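Long-range contacts in L-Ribose isomerase (PDB 4Q0P), which probably interconverts the aldopentose L-ribose and its ketose isomer L-ribulose at a metal site inside a cupin-type beta-barrel: residues A[131-136]-A[211-216]; A[117-122]-A[240-245]; A[24-29]-A[47-52]; A[64-69]-A[108-113]. All blocks are in the same frame, centred on the assembly; numbering follows the deposited sequence.

From the N terminus, contact 3 closes first, bringing residues 24-29 of the first long helix onto residues 47-52, where the outermost strand 50-52 begins. Contact 4 follows, joining the turn after helix 60-63 to the turn between strands 101-108 and 113-118. Contact 2 then spans the longest loop, from residues 117-122 to residues 240-245, and contact 1 (131-136 with 211-216) opens and closes within it; no two contacts cross. Contacts 1 and 4 meet through a probable hydrogen bond from Leu-211 N to Val-108 O, and contacts 3 and 4 through Trp-25. Contacts 1 and 2 join strands near the bound ribopyranose, while contacts 3 and 4 tie peripheral segments together next to the third subunit.

Contact 1: residues A[131-136]-A[211-216]; sequences GEMEVF and LVVREV. With 0MK (beta-L-ribopyranose), chain C.
Met-133 meets Leu-211 and Val-213 at successive points along its extended chain. Its CB lies 3.6 Å from Leu-211 CD1, while Leu-211 CD2 sits against both CB and CG of the methionine. Further out, Met-133 SD reaches Val-213 CG2 at 3.8 Å, the two side chains running roughly at right angles. With CG opposite the backbone N (chi1 179°), the methionine extends across to the second strand and touches residues two apart on it. Leu-211 CD1 also comes within 3.3 Å of Glu-132 O, a carbonyl oxygen buried here with no polar partner in the model. Beside it Gly-131, which has a positive phi, lets the backbones close in, its CA only 4.6 Å from Leu-211 CA.

The two strands then diverge at 75°, with a closest axial approach of 6.8 Å. Farther along residues 211-216, Glu-215 OE2 accepts a hydrogen bond from O2 of the bound ribopyranose and forms a salt bridge with Lys-104, so the strand that supplies hydrophobic packing at one end contributes a sugar-binding carboxylate at the other.

The apolar cluster is continued by Leu-184 of strand 180-185 and by Tyr-126 and Val-128 of strand 124-130, all of which touch Met-133. Strand 132-137 belongs to the five-stranded sheet and strand 211-217 to the six-stranded one, and this buried contact joins the two where they face each other.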
# COMPACT_ATOMS: atom_id res chain seq x y z
N GLY A 131 7.66 8.70 5.45
CA GLY A 131 8.37 9.70 6.22
C GLY A 131 8.78 10.88 5.35
O GLY A 131 8.21 11.10 4.27
N GLU A 132 9.75 11.65 5.81
CA GLU A 132 10.22 12.80 5.03
C GLU A 132 11.73 12.82 5.01
O GLU A 132 12.39 12.43 5.98
CB GLU A 132 9.67 14.11 5.60
CG GLU A 132 8.15 14.16 5.64
CD GLU A 132 7.59 15.57 5.78
OE1 GLU A 132 8.34 16.47 6.23
OE2 GLU A 132 6.40 15.77 5.45
N MET A 133 12.29 13.28 3.90
CA MET A 133 13.72 13.29 3.73
C MET A 133 14.33 14.69 3.67
O MET A 133 13.97 15.50 2.83
CB MET A 133 14.05 12.51 2.46
CG MET A 133 15.51 12.44 2.09
SD MET A 133 15.62 11.75 0.44
CE MET A 133 17.35 11.23 0.37
N GLU A 134 15.27 14.96 4.58
CA GLU A 134 15.95 16.25 4.59
C GLU A 134 17.31 16.04 3.92
O GLU A 134 18.18 15.36 4.45
CB GLU A 134 16.14 16.77 6.02
CG GLU A 134 14.82 17.07 6.71
CD GLU A 134 14.98 17.89 7.96
OE1 GLU A 134 14.54 19.06 7.96
OE2 GLU A 134 15.54 17.37 8.95
N VAL A 135 17.46 16.63 2.74
CA VAL A 135 18.67 16.53 1.95
C VAL A 135 19.55 17.78 2.13
O VAL A 135 19.06 18.90 2.05
CB VAL A 135 18.32 16.40 0.44
CG1 VAL A 135 19.55 16.07 -0.37
CG2 VAL A 135 17.24 15.34 0.25
N PHE A 136 20.84 17.56 2.38
CA PHE A 136 21.80 18.66 2.54
C PHE A 136 22.80 18.43 1.40
O PHE A 136 23.29 17.33 1.23
CB PHE A 136 22.50 18.57 3.90
CG PHE A 136 21.56 18.44 5.06
CD1 PHE A 136 20.87 19.55 5.55
CD2 PHE A 136 21.30 17.20 5.64
CE1 PHE A 136 19.95 19.42 6.59
CE2 PHE A 136 20.38 17.06 6.67
CZ PHE A 136 19.70 18.17 7.15
N LEU A 211 12.54 6.97 7.86
CA LEU A 211 12.46 7.53 6.52
C LEU A 211 12.67 6.35 5.58
O LEU A 211 13.61 5.59 5.77
CB LEU A 211 13.59 8.55 6.30
CG LEU A 211 13.91 8.92 4.85
CD1 LEU A 211 12.73 9.65 4.24
CD2 LEU A 211 15.16 9.81 4.81
N VAL A 212 11.81 6.18 4.59
CA VAL A 212 12.00 5.09 3.63
C VAL A 212 12.04 5.73 2.25
O VAL A 212 11.05 6.33 1.79
CB VAL A 212 10.86 4.03 3.69
CG1 VAL A 212 11.17 2.90 2.70
CG2 VAL A 212 10.74 3.47 5.10
N VAL A 213 13.18 5.61 1.58
CA VAL A 213 13.37 6.21 0.27
C VAL A 213 13.83 5.25 -0.81
O VAL A 213 14.70 4.41 -0.59
CB VAL A 213 14.41 7.36 0.35
CG1 VAL A 213 14.66 7.96 -1.04
CG2 VAL A 213 13.92 8.44 1.29
N ARG A 214 13.24 5.37 -1.99
CA ARG A 214 13.64 4.54 -3.10
C ARG A 214 14.64 5.33 -3.93
O ARG A 214 14.35 6.44 -4.38
CB ARG A 214 12.44 4.17 -3.99
CG ARG A 214 12.87 3.35 -5.21
CD ARG A 214 11.75 3.15 -6.22
NE ARG A 214 10.65 2.34 -5.71
CZ ARG A 214 10.41 1.07 -6.07
NH1 ARG A 214 9.39 0.42 -5.55
NH2 ARG A 214 11.20 0.47 -6.95
N GLU A 215 15.82 4.78 -4.12
CA GLU A 215 16.81 5.46 -4.92
C GLU A 215 17.00 4.76 -6.25
O GLU A 215 17.17 3.54 -6.30
CB GLU A 215 18.16 5.53 -4.21
CG GLU A 215 19.26 6.12 -5.10
CD GLU A 215 20.60 6.16 -4.41
OE1 GLU A 215 20.72 6.87 -3.40
OE2 GLU A 215 21.53 5.46 -4.88
N VAL A 216 16.95 5.54 -7.32
CA VAL A 216 17.17 5.02 -8.66
C VAL A 216 18.36 5.83 -9.15
O VAL A 216 18.28 7.05 -9.31
CB VAL A 216 15.94 5.25 -9.57
CG1 VAL A 216 16.29 4.93 -11.00
CG2 VAL A 216 14.77 4.35 -9.12
C1 0MK C . 23.46 6.61 -1.99
C2 0MK C . 23.31 5.16 -2.44
C3 0MK C . 24.12 4.22 -1.53
C4 0MK C . 25.56 4.71 -1.30
C5 0MK C . 25.61 6.20 -0.95
O1 0MK C . 22.90 6.76 -0.69
O2 0MK C . 23.75 5.03 -3.79
O3 0MK C . 24.14 2.92 -2.11
O4 0MK C . 26.35 4.45 -2.45
O5 0MK C . 24.86 6.97 -1.91

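Contact 2: residues A[117-122]-A[240-245]; sequences HHHGRK and MHDNDF. With CO (cobalt (II) ion), chain B; 0MK (beta-L-ribopyranose), chain C; NCO (cobalt hexammine(III)), chain G.
The His-119 ring has Asp-242 O at its edge, nearly in its plane, and Lys-122 CE over the centre of one face. The edge contact is a hydrogen bond from ND1, 2.7 Å from Asp-242 O. The His-117 and Phe-245 side chains run side by side, their rings set obliquely, centroids 4.9 Å apart and planes at 35°. Met-240 CG rests on one face of the Arg-121 guanidinium, whose edge meets the Asp-242 carboxylate, set nearly perpendicular to it (87°).

Asp-242 holds the bend of residues 120-122. Its OD1 takes Arg-121 N at 2.8 Å on the syn side and, from the same face of the carboxylate but higher above it, the salt-bridging Arg-121 NH1 at 2.9 Å; a weak bond comes from Gly-120 N. Its OD2 accepts from Lys-122 N at 2.9 Å. Next to this bend, His-118 and Asp-244 form an antiparallel hydrogen-bonded pair, and Asp-244 OD1 and Phe-245 O accept from cobalt hexammine.

The cobalt(II) ion is bound by NE2 of His-117, whose ND1 is hydrogen-bonded to Pro-115 O, and NE2 of His-119, the latter at 2.2 Å, with Glu-124 and His-199. Ribopyranose O5, at 2.5 Å from the metal, and a water complete six ligands. Lys-122, bent at chi3 (65°), turns NZ to donate to sugar O4 at 2.6 Å. The hydrogen bond at His-119 ND1 leaves NE2 directed at the metal, making the Asp-242 carbonyl a second-shell partner. This combination of metal, lysine and bound sugar is consistent with the active site of a metal-dependent aldose isomerase.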
# COMPACT_ATOMS: atom_id res chain seq x y z
N HIS A 117 28.98 12.99 1.44
CA HIS A 117 29.80 12.25 0.50
C HIS A 117 29.46 12.66 -0.92
O HIS A 117 28.51 13.42 -1.15
CB HIS A 117 29.54 10.74 0.65
CG HIS A 117 28.17 10.32 0.24
ND1 HIS A 117 27.04 10.58 0.99
CD2 HIS A 117 27.73 9.68 -0.88
CE1 HIS A 117 25.97 10.12 0.36
NE2 HIS A 117 26.36 9.57 -0.77
N HIS A 118 30.24 12.18 -1.88
CA HIS A 118 29.96 12.47 -3.28
C HIS A 118 30.47 11.32 -4.13
O HIS A 118 31.27 10.49 -3.69
CB HIS A 118 30.59 13.80 -3.72
CG HIS A 118 32.04 13.71 -4.11
ND1 HIS A 118 33.06 13.69 -3.19
CD2 HIS A 118 32.62 13.63 -5.33
CE1 HIS A 118 34.22 13.61 -3.82
NE2 HIS A 118 33.98 13.58 -5.12
N HIS A 119 29.98 11.25 -5.36
CA HIS A 119 30.38 10.20 -6.28
C HIS A 119 30.90 10.86 -7.54
O HIS A 119 30.37 11.87 -7.99
CB HIS A 119 29.18 9.33 -6.64
CG HIS A 119 28.34 8.93 -5.46
ND1 HIS A 119 28.76 8.02 -4.52
CD2 HIS A 119 27.12 9.36 -5.05
CE1 HIS A 119 27.84 7.89 -3.59
NE2 HIS A 119 26.83 8.70 -3.88
N GLY A 120 31.95 10.29 -8.12
CA GLY A 120 32.48 10.85 -9.34
C GLY A 120 31.68 10.36 -10.53
O GLY A 120 31.56 11.05 -11.54
N ARG A 121 31.11 9.16 -10.40
CA ARG A 121 30.36 8.56 -11.50
C ARG A 121 28.85 8.44 -11.31
O ARG A 121 28.08 8.67 -12.25
CB ARG A 121 30.92 7.17 -11.79
CG ARG A 121 32.44 7.13 -11.78
CD ARG A 121 32.96 5.70 -11.85
NE ARG A 121 34.42 5.64 -11.76
CZ ARG A 121 35.12 5.98 -10.68
NH1 ARG A 121 34.50 6.41 -9.59
NH2 ARG A 121 36.45 5.88 -10.70
N LYS A 122 28.42 8.10 -10.10
CA LYS A 122 27.01 7.90 -9.83
C LYS A 122 26.11 9.12 -9.65
O LYS A 122 26.37 9.99 -8.81
CB LYS A 122 26.84 6.99 -8.61
CG LYS A 122 25.40 6.63 -8.30
CD LYS A 122 25.33 5.52 -7.27
CE LYS A 122 25.88 5.97 -5.93
NZ LYS A 122 25.94 4.84 -4.96
N MET A 240 36.91 -0.81 -8.36
CA MET A 240 36.59 0.60 -8.55
C MET A 240 35.66 1.09 -7.45
O MET A 240 34.61 0.50 -7.20
CB MET A 240 35.93 0.80 -9.92
CG MET A 240 35.61 2.24 -10.26
SD MET A 240 34.80 2.35 -11.86
CE MET A 240 36.18 1.95 -12.95
N HIS A 241 36.06 2.17 -6.78
CA HIS A 241 35.26 2.75 -5.71
C HIS A 241 34.70 4.09 -6.17
O HIS A 241 35.41 4.87 -6.81
CB HIS A 241 36.10 2.93 -4.45
CG HIS A 241 35.30 3.37 -3.26
ND1 HIS A 241 34.13 2.76 -2.87
CD2 HIS A 241 35.53 4.35 -2.35
CE1 HIS A 241 33.66 3.34 -1.79
NE2 HIS A 241 34.49 4.31 -1.44
N ASP A 242 33.44 4.35 -5.84
CA ASP A 242 32.80 5.59 -6.26
C ASP A 242 32.02 6.29 -5.14
O ASP A 242 31.19 7.16 -5.40
CB ASP A 242 31.88 5.31 -7.46
CG ASP A 242 31.33 6.57 -8.08
OD1 ASP A 242 32.11 7.51 -8.37
OD2 ASP A 242 30.10 6.63 -8.30
N ASN A 243 32.29 5.91 -3.89
CA ASN A 243 31.62 6.54 -2.76
C ASN A 243 32.67 7.27 -1.92
O ASN A 243 33.36 6.66 -1.11
CB ASN A 243 30.89 5.51 -1.89
CG ASN A 243 29.82 4.75 -2.65
OD1 ASN A 243 29.19 5.28 -3.56
ND2 ASN A 243 29.60 3.50 -2.25
N ASP A 244 32.80 8.57 -2.14
CA ASP A 244 33.78 9.39 -1.43
C ASP A 244 33.14 10.15 -0.27
O ASP A 244 32.46 11.16 -0.46
CB ASP A 244 34.40 10.40 -2.41
CG ASP A 244 35.64 11.08 -1.85
OD1 ASP A 244 35.64 11.46 -0.66
OD2 ASP A 244 36.62 11.24 -2.61
N PHE A 245 33.38 9.67 0.95
CA PHE A 245 32.83 10.33 2.13
C PHE A 245 33.75 11.44 2.62
O PHE A 245 34.98 11.28 2.61
CB PHE A 245 32.58 9.29 3.23
CG PHE A 245 31.42 8.38 2.94
CD1 PHE A 245 30.12 8.77 3.24
CD2 PHE A 245 31.63 7.15 2.31
CE1 PHE A 245 29.03 7.96 2.91
CE2 PHE A 245 30.55 6.33 1.97
CZ PHE A 245 29.25 6.74 2.27
CO CO B . 25.12 9.28 -2.65
C1 0MK C . 23.46 6.61 -1.99
C2 0MK C . 23.31 5.16 -2.44
C3 0MK C . 24.12 4.22 -1.53
C4 0MK C . 25.56 4.71 -1.30
C5 0MK C . 25.61 6.20 -0.95
O1 0MK C . 22.90 6.76 -0.69
O2 0MK C . 23.75 5.03 -3.79
O3 0MK C . 24.14 2.92 -2.11
O4 0MK C . 26.35 4.45 -2.45
O5 0MK C . 24.86 6.97 -1.91
CO NCO G . 38.77 12.08 1.89
N1 NCO G . 38.13 10.66 0.96
N2 NCO G . 40.26 11.14 2.30
N3 NCO G . 37.28 13.02 1.47
N4 NCO G . 37.96 11.47 3.39
N5 NCO G . 39.57 12.70 0.39
N6 NCO G . 39.40 13.50 2.81
O HOH W 1 33.41 13.67 -0.46
O HOH W 2 23.29 9.45 -1.44

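Contact 3: residues A[24-29]-A[47-52]; sequences EWVREA and DSAGIV. With Z6J (alpha-L-ribofuranose), chain D.
Helix 19-35 packs through Trp-25 and Val-26 onto Ala-49, Gly-50 and Ile-51, a buried apolar helix-on-strand contact at the margin of the six-stranded sheet. The segment axes approach to 9.7 Å, and their directions differ by 133°. Trp-25 extends its six-membered ring towards the strand with CG opposite the backbone N (chi1 178°). CZ3 thereby lies 3.6 Å from Gly-50 CA, and CH2 comes equally close to Ile-51 O, which lies at the ring edge, in the ring plane. Since Gly-50 has no side chain, the indole can settle directly against the backbone.

Val-26 uses its two methyls separately: CG2 sits 3.8 Å from Gly-50 N, and CG1 touches Ala-49 CB at 4.1 Å. The amide of Gly-50 is hydrogen-bonded to the hydroxyl of Tyr-22, from the same helix as Trp-25. Phe-61 meets the tryptophan edge-to-face, and Ile-75 of the adjacent strand packs against both Trp-25 and Val-26.

At the start of the second segment, Asp-47 OD1 accepts a 2.6 Å hydrogen bond from O2 of a ribofuranose and also pairs with Arg-19. This sugar is distinct from the ribopyranose at the metal. Ile-51 points away from the helix, its side chain about 7 Å from that ribopyranose at the nearest atoms. One surface of the strand is thus packed by the N-terminal helix while the side carrying Ile-51 appears to face the sugar-binding interior, an arrangement in keeping with a cupin-type barrel.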
# COMPACT_ATOMS: atom_id res chain seq x y z
N GLU A 24 17.21 -7.40 14.68
CA GLU A 24 15.95 -6.69 14.93
C GLU A 24 15.89 -5.42 14.08
O GLU A 24 14.83 -5.06 13.58
CB GLU A 24 15.81 -6.35 16.42
CG GLU A 24 16.00 -7.57 17.33
CD GLU A 24 15.58 -7.33 18.77
OE1 GLU A 24 15.82 -6.23 19.31
OE2 GLU A 24 15.02 -8.27 19.37
N TRP A 25 17.03 -4.76 13.92
CA TRP A 25 17.10 -3.54 13.13
C TRP A 25 16.84 -3.85 11.65
O TRP A 25 15.94 -3.29 11.03
CB TRP A 25 18.49 -2.89 13.31
CG TRP A 25 18.77 -1.64 12.53
CD1 TRP A 25 17.90 -0.61 12.28
CD2 TRP A 25 20.03 -1.24 11.97
NE1 TRP A 25 18.55 0.41 11.61
CE2 TRP A 25 19.86 0.04 11.41
CE3 TRP A 25 21.29 -1.84 11.90
CZ2 TRP A 25 20.90 0.74 10.78
CZ3 TRP A 25 22.34 -1.15 11.27
CH2 TRP A 25 22.13 0.12 10.72
N VAL A 26 17.62 -4.78 11.11
CA VAL A 26 17.50 -5.14 9.70
C VAL A 26 16.26 -5.96 9.34
O VAL A 26 15.64 -5.71 8.30
CB VAL A 26 18.78 -5.87 9.22
CG1 VAL A 26 18.60 -6.41 7.81
CG2 VAL A 26 19.95 -4.88 9.25
N ARG A 27 15.87 -6.92 10.17
CA ARG A 27 14.68 -7.71 9.85
C ARG A 27 13.40 -6.89 9.91
O ARG A 27 12.52 -7.07 9.07
CB ARG A 27 14.59 -8.95 10.76
CG ARG A 27 15.72 -9.95 10.49
CD ARG A 27 15.50 -11.28 11.20
NE ARG A 27 14.51 -12.11 10.52
CZ ARG A 27 14.11 -13.31 10.95
NH1 ARG A 27 14.61 -13.82 12.07
NH2 ARG A 27 13.20 -13.99 10.26
N GLU A 28 13.29 -5.97 10.87
CA GLU A 28 12.12 -5.10 10.96
C GLU A 28 12.06 -4.18 9.75
O GLU A 28 10.98 -3.90 9.21
CB GLU A 28 12.16 -4.23 12.22
CG GLU A 28 11.54 -4.82 13.46
CD GLU A 28 10.11 -5.30 13.25
OE1 GLU A 28 9.33 -4.62 12.55
OE2 GLU A 28 9.78 -6.36 13.81
N ALA A 29 13.22 -3.69 9.33
CA ALA A 29 13.31 -2.79 8.18
C ALA A 29 12.89 -3.52 6.91
O ALA A 29 12.21 -2.96 6.06
CB ALA A 29 14.72 -2.25 8.03
N ASP A 47 24.02 -9.52 6.26
CA ASP A 47 24.83 -8.80 7.23
C ASP A 47 25.52 -7.56 6.66
O ASP A 47 26.34 -6.94 7.33
CB ASP A 47 25.88 -9.72 7.85
CG ASP A 47 25.27 -10.76 8.79
OD1 ASP A 47 24.19 -10.49 9.34
OD2 ASP A 47 25.89 -11.83 8.98
N SER A 48 25.18 -7.21 5.42
CA SER A 48 25.75 -6.03 4.77
C SER A 48 24.71 -4.93 4.61
O SER A 48 25.04 -3.78 4.30
CB SER A 48 26.31 -6.38 3.39
OG SER A 48 27.52 -7.09 3.51
N ALA A 49 23.44 -5.27 4.84
CA ALA A 49 22.35 -4.32 4.70
C ALA A 49 22.42 -3.17 5.70
O ALA A 49 22.20 -2.02 5.35
CB ALA A 49 21.00 -5.04 4.82
N GLY A 50 22.71 -3.50 6.96
CA GLY A 50 22.80 -2.48 7.99
C GLY A 50 24.19 -1.87 8.02
O GLY A 50 25.16 -2.55 8.35
N ILE A 51 24.28 -0.59 7.70
CA ILE A 51 25.55 0.13 7.66
C ILE A 51 25.74 1.13 8.79
O ILE A 51 24.82 1.88 9.15
CB ILE A 51 25.68 0.89 6.33
CG1 ILE A 51 25.52 -0.09 5.16
CG2 ILE A 51 27.03 1.60 6.26
CD1 ILE A 51 25.14 0.59 3.88
N VAL A 52 26.95 1.13 9.35
CA VAL A 52 27.34 2.03 10.43
C VAL A 52 28.62 2.69 9.90
O VAL A 52 29.60 2.01 9.66
CB VAL A 52 27.65 1.26 11.73
CG1 VAL A 52 27.97 2.23 12.84
CG2 VAL A 52 26.47 0.38 12.11
O5 Z6J D . 17.05 -12.92 6.72
C5 Z6J D . 18.40 -13.24 6.42
C4 Z6J D . 19.28 -13.11 7.64
O4 Z6J D . 18.80 -11.98 8.40
C3 Z6J D . 20.74 -12.83 7.28
O3 Z6J D . 21.55 -13.93 7.69
C2 Z6J D . 21.14 -11.58 8.05
O2 Z6J D . 21.99 -11.94 9.13
C1 Z6J D . 19.83 -11.00 8.59
O1 Z6J D . 19.96 -10.76 9.99

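Contact 4: residues A[64-69]-A[108-113]; sequences GMWSGE and VHPGKF. With Z6J (alpha-L-ribofuranose), chain E.
Gly-68, just after a type I turn from Gly-64 to Ser-67, comes close to Gly-111 in a type II turn from His-109 to Lys-112, their CA atoms 4.8 Å apart. Gly-68 CA makes a C-H...O contact with Pro-110 O at 3.3 Å.

Among the side chains, the His-109 ring directs its edge at the face of Trp-66 in an offset edge-to-face pair, the planes at 90° and His-109 5.2 Å from the five-membered ring of the indole, centroid to centroid. Pro-110 CD lies over a face of the same indole. Met-65 instead lies across a His-109 face, its CB 4.1 Å from the ring centroid in a CH-pi contact, while its SD touches Lys-112 CE.

Lys-112 folds back towards the first turn through bends at chi2 (-68°) and chi4 (-80°). Its NZ donates to Glu-69 O at 2.9 Å and to two waters. One of these, 2.8 Å from NZ, also accepts from Gly-68 N and donates to Pro-110 O, so this water links the lysine, Gly-68 and Pro-110. Ser-67 OG accepts from Glu-69 N at 3.2 Å, an ST turn that shapes the backbone leading to that carbonyl.

Glu-28 of the third subunit accepts hydrogen bonds from both Trp-66 NE1 and His-109 NE2, and a ribofuranose lies beside Ser-67. The arrangement is a loop-to-loop contact, with a lysine of one turn reaching a carbonyl beyond the other, at a subunit interface of the tetramer.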
# COMPACT_ATOMS: atom_id res chain seq x y z
N GLY A 64 19.87 3.18 21.06
CA GLY A 64 19.01 2.61 20.04
C GLY A 64 18.56 3.49 18.89
O GLY A 64 18.67 4.71 18.92
N MET A 65 18.01 2.83 17.87
CA MET A 65 17.54 3.48 16.66
C MET A 65 16.29 4.33 16.80
O MET A 65 15.86 4.96 15.84
CB MET A 65 17.33 2.44 15.57
CG MET A 65 18.61 1.96 14.92
SD MET A 65 19.43 3.29 14.01
CE MET A 65 21.11 2.98 14.41
N TRP A 66 15.69 4.35 17.99
CA TRP A 66 14.52 5.19 18.21
C TRP A 66 14.83 6.27 19.24
O TRP A 66 13.93 6.94 19.74
CB TRP A 66 13.31 4.36 18.66
CG TRP A 66 12.65 3.65 17.51
CD1 TRP A 66 12.90 2.39 17.06
CD2 TRP A 66 11.70 4.22 16.60
NE1 TRP A 66 12.17 2.13 15.92
CE2 TRP A 66 11.43 3.24 15.61
CE3 TRP A 66 11.06 5.46 16.51
CZ2 TRP A 66 10.54 3.47 14.55
CZ3 TRP A 66 10.17 5.69 15.46
CH2 TRP A 66 9.93 4.69 14.49
N SER A 67 16.11 6.44 19.55
CA SER A 67 16.54 7.45 20.51
C SER A 67 16.39 8.84 19.90
O SER A 67 16.14 9.81 20.61
CB SER A 67 18.00 7.22 20.93
OG SER A 67 18.89 7.46 19.85
N GLY A 68 16.52 8.92 18.58
CA GLY A 68 16.40 10.20 17.91
C GLY A 68 17.72 10.95 17.87
O GLY A 68 17.81 12.04 17.30
N GLU A 69 18.75 10.36 18.47
CA GLU A 69 20.08 10.95 18.52
C GLU A 69 20.77 11.00 17.16
O GLU A 69 20.54 10.13 16.31
CB GLU A 69 20.96 10.18 19.50
CG GLU A 69 20.58 10.38 20.95
CD GLU A 69 21.06 9.26 21.85
OE1 GLU A 69 22.11 8.65 21.55
OE2 GLU A 69 20.39 8.98 22.86
N VAL A 108 16.28 5.10 6.99
CA VAL A 108 16.99 5.93 7.95
C VAL A 108 16.09 6.25 9.14
O VAL A 108 15.01 6.81 8.98
CB VAL A 108 17.46 7.25 7.28
CG1 VAL A 108 18.17 8.13 8.30
CG2 VAL A 108 18.39 6.94 6.12
N HIS A 109 16.54 5.91 10.34
CA HIS A 109 15.73 6.18 11.50
C HIS A 109 15.82 7.63 11.94
O HIS A 109 16.71 8.36 11.51
CB HIS A 109 16.09 5.20 12.63
CG HIS A 109 15.46 3.86 12.46
ND1 HIS A 109 15.83 2.99 11.45
CD2 HIS A 109 14.44 3.25 13.12
CE1 HIS A 109 15.06 1.91 11.50
NE2 HIS A 109 14.22 2.04 12.51
N PRO A 110 14.89 8.07 12.80
CA PRO A 110 14.86 9.46 13.28
C PRO A 110 16.18 10.02 13.80
O PRO A 110 16.80 9.47 14.71
CB PRO A 110 13.77 9.44 14.34
CG PRO A 110 12.86 8.35 13.88
CD PRO A 110 13.83 7.28 13.46
N GLY A 111 16.61 11.13 13.19
CA GLY A 111 17.84 11.78 13.60
C GLY A 111 19.11 11.27 12.94
O GLY A 111 20.10 12.00 12.84
N LYS A 112 19.08 10.03 12.47
CA LYS A 112 20.25 9.43 11.83
C LYS A 112 20.48 9.97 10.41
O LYS A 112 19.55 10.45 9.76
CB LYS A 112 20.09 7.90 11.79
CG LYS A 112 19.72 7.28 13.16
CD LYS A 112 20.86 7.38 14.16
CE LYS A 112 20.56 6.65 15.47
NZ LYS A 112 19.69 7.40 16.42
N PHE A 113 21.72 9.89 9.94
CA PHE A 113 22.09 10.39 8.62
C PHE A 113 22.79 9.39 7.71
O PHE A 113 23.36 8.40 8.16
CB PHE A 113 23.11 11.55 8.71
CG PHE A 113 22.65 12.74 9.49
CD1 PHE A 113 22.49 12.69 10.87
CD2 PHE A 113 22.47 13.96 8.84
CE1 PHE A 113 22.15 13.83 11.59
CE2 PHE A 113 22.14 15.11 9.56
CZ PHE A 113 21.98 15.04 10.93
O5 Z6J E . 12.22 5.28 22.28
C5 Z6J E . 13.29 4.37 22.50
C4 Z6J E . 14.09 4.73 23.73
O4 Z6J E . 13.91 6.14 23.94
C3 Z6J E . 15.59 4.49 23.55
O3 Z6J E . 16.10 3.76 24.65
C2 Z6J E . 16.23 5.88 23.50
O2 Z6J E . 17.08 6.06 24.62
C1 Z6J E . 15.08 6.88 23.57
O1 Z6J E . 15.34 7.85 24.57
O HOH W 3 20.89 6.47 18.86
O HOH W 4 16.89 7.39 16.35